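Local structure of inositol-1-monophosphatase (Thermotoga maritima, 2P3N) at residues E145-T150 / R188-V193; I135-N140 / F233-I238. The protein is a homotetrameric, magnesium-dependent phosphatase of broad specificity that hydrolyses inositol monophosphates and fructose 1,6-bisphosphate. All coordinates share one frame; numbering follows the deposited sequence.

Contact 1. Residues E145-T150 / R188-V193; sequences ECVGST and RVDFFV
S149 joins its strand to the next by both of its backbone polar atoms: its N donates to F191 O at 2.8 Å, and its O accepts from V193 N at 3.2 Å. F192 lies between these two bonds, the usual pattern of a parallel pair, and the short strand axes are 19° from parallel. The two strands are neighbours inside the mixed five-stranded sheet of this phosphatase, with 170-172 on the far side of 147-150. On the S149 and F192 side, the S149 CB comes within 3.7 Å of F192 CD1, while its OG turns to the backbone O of R172, which probably binds substrate.

D190 secures the end where the strands begin. Its N donates almost straight to V147 O at 2.7 Å, and its carboxylate reaches back so that OD2 receives V147 N; that second bond is modelled very short, so its exact length is doubtful. If it is real, D190 both gives to and takes from V147. C146 SG packs against the carboxylate carbon, 3.4 Å from D190 CG.

F191 is set by its first torsion, 57°, which puts CG between the backbone N and carbonyl carbon and lays the ring over G148. The CA of G148 stands 3.5 Å from the ring centroid, 22° off the normal, a CH-pi contact over the ring face.

In this buried setting, the D190 carboxylate has neutral partners at both oxygens, S138 OG at OD1 and, less certainly, the V147 N-H at OD2, which probably eases the cost of burying its charge.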
# COMPACT_ATOMS: atom_id res chain seq x y z
N GLU A 145 -4.25 29.53 10.12
CA GLU A 145 -4.83 28.36 9.49
C GLU A 145 -3.72 27.61 8.75
O GLU A 145 -3.97 26.95 7.74
CB GLU A 145 -5.94 28.76 8.51
CG GLU A 145 -5.46 29.60 7.32
CD GLU A 145 -6.48 29.70 6.20
OE1 GLU A 145 -6.87 28.65 5.63
OE2 GLU A 145 -6.91 30.83 5.87
N CYS A 146 -2.50 27.73 9.27
CA CYS A 146 -1.33 27.10 8.65
C CYS A 146 -0.61 26.05 9.48
O CYS A 146 -0.65 26.06 10.71
CB CYS A 146 -0.30 28.17 8.27
SG CYS A 146 -0.56 28.96 6.69
N VAL A 147 0.06 25.14 8.78
CA VAL A 147 0.83 24.09 9.41
C VAL A 147 2.21 24.17 8.76
O VAL A 147 2.36 23.90 7.57
CB VAL A 147 0.22 22.70 9.18
CG1 VAL A 147 1.10 21.64 9.80
CG2 VAL A 147 -1.15 22.64 9.81
N GLY A 148 3.19 24.57 9.56
CA GLY A 148 4.55 24.71 9.06
C GLY A 148 5.44 23.58 9.53
O GLY A 148 5.05 22.80 10.41
N SER A 149 6.64 23.51 8.96
CA SER A 149 7.58 22.45 9.31
C SER A 149 9.02 22.93 9.48
O SER A 149 9.40 23.97 8.93
CB SER A 149 7.51 21.36 8.22
OG SER A 149 8.21 20.20 8.61
N THR A 150 9.82 22.18 10.24
CA THR A 150 11.23 22.49 10.46
C THR A 150 11.99 21.19 10.67
O THR A 150 11.38 20.13 10.85
CB THR A 150 11.47 23.34 11.73
OG1 THR A 150 10.67 24.52 11.67
CG2 THR A 150 12.93 23.76 11.83
N ARG A 188 0.29 19.70 1.42
CA ARG A 188 0.16 19.09 2.73
C ARG A 188 0.60 20.01 3.86
O ARG A 188 -0.02 20.02 4.93
CB ARG A 188 0.94 17.78 2.76
CG ARG A 188 0.47 16.80 1.70
CD ARG A 188 0.96 15.41 1.97
NE ARG A 188 0.33 14.46 1.08
CZ ARG A 188 0.51 13.15 1.14
NH1 ARG A 188 1.32 12.64 2.07
NH2 ARG A 188 -0.12 12.35 0.29
N VAL A 189 1.68 20.76 3.65
CA VAL A 189 2.14 21.72 4.66
C VAL A 189 2.15 23.07 4.01
O VAL A 189 2.08 23.18 2.79
CB VAL A 189 3.56 21.45 5.20
CG1 VAL A 189 3.51 20.37 6.26
CG2 VAL A 189 4.50 21.09 4.06
N ASP A 190 2.26 24.11 4.84
CA ASP A 190 2.23 25.47 4.33
C ASP A 190 3.60 26.09 4.09
O ASP A 190 3.76 26.92 3.20
CB ASP A 190 1.37 26.33 5.27
CG ASP A 190 -0.08 25.84 5.32
OD1 ASP A 190 -0.75 25.87 4.26
OD2 ASP A 190 -0.53 25.41 6.40
N PHE A 191 4.58 25.66 4.87
CA PHE A 191 5.93 26.16 4.70
C PHE A 191 6.93 25.28 5.42
O PHE A 191 6.61 24.63 6.42
CB PHE A 191 6.03 27.62 5.18
CG PHE A 191 5.62 27.82 6.62
CD1 PHE A 191 6.47 27.45 7.66
CD2 PHE A 191 4.39 28.37 6.93
CE1 PHE A 191 6.09 27.62 8.99
CE2 PHE A 191 3.99 28.55 8.26
CZ PHE A 191 4.84 28.18 9.30
N PHE A 192 8.15 25.26 4.89
CA PHE A 192 9.24 24.46 5.45
C PHE A 192 10.52 25.29 5.45
O PHE A 192 10.86 25.94 4.45
CB PHE A 192 9.42 23.17 4.61
CG PHE A 192 10.55 22.28 5.07
CD1 PHE A 192 10.66 21.87 6.39
CD2 PHE A 192 11.53 21.87 4.16
CE1 PHE A 192 11.72 21.06 6.81
CE2 PHE A 192 12.59 21.06 4.57
CZ PHE A 192 12.68 20.65 5.89
N VAL A 193 11.23 25.27 6.58
CA VAL A 193 12.46 26.03 6.74
C VAL A 193 13.62 25.16 7.25
O VAL A 193 13.48 24.43 8.23
CB VAL A 193 12.25 27.20 7.72
CG1 VAL A 193 11.21 28.16 7.15
CG2 VAL A 193 11.77 26.67 9.06

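Contact 2. Residues I135-N140 / F233-I238; sequences IRVSEN and FSNGLI
A single asparagine side chain does most of the joining here: N235 sends ND2 across to S138 OG, while its OD1 takes the N-H of L237, two residues on, in an Asx turn. L237 N lies 2.8 Å from N235 OD1, although the placing of that oxygen is less sure. The turn sits where strand 230-234 gives way to helix 239-253, and I238 takes the N-cap position.

The bond across to the loop is nearly straight, 3.0 Å from N235 ND2 to S138 OG at 172°, and the hydroxyl lies in the amide plane. Since S138 OG is also hydrogen-bonded to D190, the serine sits between an amide and a carboxylate. With chi1 at 47°, N235 holds its amide between its own backbone N and carbonyl carbon, facing the loop 135-140. N140 O lies 2.9 Å from N235 ND2 as well, so the amide nitrogen faces two oxygens of that loop.

V137 lies against N235 at about a right angle and forms the apolar side of the joint, though the modelled closeness of the pair is doubtful. Farther along, N140 also packs on H89 of a second subunit, which places this end of the loop at a subunit interface.

L237, at the exposed edge of the contact, lies over carbonyl oxygens of the loop: its CG is 3.6 Å from E139 O, and its CB comes to 3.1 Å from N140 O.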
# COMPACT_ATOMS: atom_id res chain seq x y z
N ILE A 135 -0.17 18.30 -8.35
CA ILE A 135 -0.18 18.84 -6.99
C ILE A 135 0.16 20.33 -7.09
O ILE A 135 0.87 20.76 -8.02
CB ILE A 135 0.82 18.14 -6.02
CG1 ILE A 135 2.22 18.10 -6.63
CG2 ILE A 135 0.32 16.75 -5.67
CD1 ILE A 135 3.28 17.57 -5.66
N ARG A 136 -0.37 21.12 -6.16
CA ARG A 136 -0.16 22.56 -6.10
C ARG A 136 -0.15 22.94 -4.63
O ARG A 136 -0.97 22.46 -3.85
CB ARG A 136 -1.29 23.31 -6.81
CG ARG A 136 -1.42 22.95 -8.28
CD ARG A 136 -2.77 23.36 -8.84
NE ARG A 136 -3.17 22.45 -9.91
CZ ARG A 136 -3.49 21.17 -9.73
NH1 ARG A 136 -3.46 20.63 -8.51
NH2 ARG A 136 -3.83 20.42 -10.77
N VAL A 137 0.77 23.81 -4.24
CA VAL A 137 0.84 24.17 -2.84
C VAL A 137 -0.50 24.76 -2.33
O VAL A 137 -1.33 25.22 -3.12
CB VAL A 137 2.03 25.12 -2.56
CG1 VAL A 137 1.82 26.45 -3.27
CG2 VAL A 137 2.21 25.28 -1.05
N SER A 138 -0.70 24.71 -1.01
CA SER A 138 -1.93 25.17 -0.38
C SER A 138 -2.27 26.61 -0.68
O SER A 138 -1.42 27.40 -1.10
CB SER A 138 -1.87 24.99 1.13
OG SER A 138 -1.10 26.01 1.75
N GLU A 139 -3.53 26.94 -0.45
CA GLU A 139 -4.06 28.28 -0.67
C GLU A 139 -3.97 29.10 0.61
O GLU A 139 -4.06 30.33 0.59
CB GLU A 139 -5.52 28.20 -1.14
CG GLU A 139 -5.72 27.74 -2.58
CD GLU A 139 -7.19 27.70 -2.99
OE1 GLU A 139 -7.48 27.56 -4.20
OE2 GLU A 139 -8.06 27.81 -2.09
N ASN A 140 -3.79 28.41 1.74
CA ASN A 140 -3.69 29.07 3.03
C ASN A 140 -2.88 30.37 2.97
O ASN A 140 -1.77 30.41 2.44
CB ASN A 140 -3.07 28.10 4.03
CG ASN A 140 -3.89 26.83 4.20
OD1 ASN A 140 -3.48 25.89 4.89
ND2 ASN A 140 -5.07 26.81 3.58
N PHE A 233 10.67 27.23 2.29
CA PHE A 233 9.70 26.74 1.30
C PHE A 233 8.32 27.18 1.75
O PHE A 233 7.97 27.05 2.93
CB PHE A 233 9.73 25.21 1.20
CG PHE A 233 11.07 24.64 0.79
CD1 PHE A 233 12.08 24.45 1.73
CD2 PHE A 233 11.31 24.30 -0.54
CE1 PHE A 233 13.30 23.92 1.35
CE2 PHE A 233 12.53 23.77 -0.93
CZ PHE A 233 13.53 23.58 0.02
N SER A 234 7.52 27.71 0.83
CA SER A 234 6.19 28.17 1.20
C SER A 234 5.22 28.18 0.02
O SER A 234 5.62 28.04 -1.13
CB SER A 234 6.31 29.59 1.79
OG SER A 234 5.30 29.85 2.75
N ASN A 235 3.94 28.34 0.33
CA ASN A 235 2.90 28.40 -0.70
C ASN A 235 2.94 29.76 -1.40
O ASN A 235 2.16 30.02 -2.31
CB ASN A 235 1.51 28.20 -0.09
CG ASN A 235 1.29 29.03 1.15
OD1 ASN A 235 1.90 30.09 1.33
ND2 ASN A 235 0.39 28.57 2.03
N GLY A 236 3.86 30.62 -0.97
CA GLY A 236 3.97 31.95 -1.55
C GLY A 236 2.86 32.87 -1.10
O GLY A 236 2.60 33.89 -1.73
N LEU A 237 2.19 32.51 -0.01
CA LEU A 237 1.09 33.31 0.54
C LEU A 237 1.51 33.98 1.84
O LEU A 237 1.35 35.19 2.00
CB LEU A 237 -0.14 32.44 0.80
CG LEU A 237 -1.09 32.18 -0.38
CD1 LEU A 237 -1.77 33.48 -0.74
CD2 LEU A 237 -0.33 31.62 -1.57
N ILE A 238 2.05 33.19 2.77
CA ILE A 238 2.50 33.70 4.07
C ILE A 238 4.02 33.70 4.15
O ILE A 238 4.60 33.66 5.24
CB ILE A 238 1.94 32.85 5.24
CG1 ILE A 238 2.63 31.48 5.27
CG2 ILE A 238 0.45 32.71 5.10
CD1 ILE A 238 2.57 30.69 3.97

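Starting from the N terminus, the chain leaves the large seven-stranded sheet at strand 133-134 and enters loop 135-140, the first half of contact 2. It then forms strand 147-150, passes through helix 156-167, strand 170-172 and helix 177-185, and returns at 188-193, where contact 1 closes the inner loop. Helix 199-211 and strand 215-217 follow before 233-238 meets the loop at 135-140 again, so contact 1 is nested inside the loop that contact 2 closes. Strands 191-195 and 230-234 are neighbours, joined between F192 and F233. Contact 1 pairs two strands inside the five-stranded sheet, and contact 2 ties the sheet's entry loop to the start of the C-terminal helix 239-253.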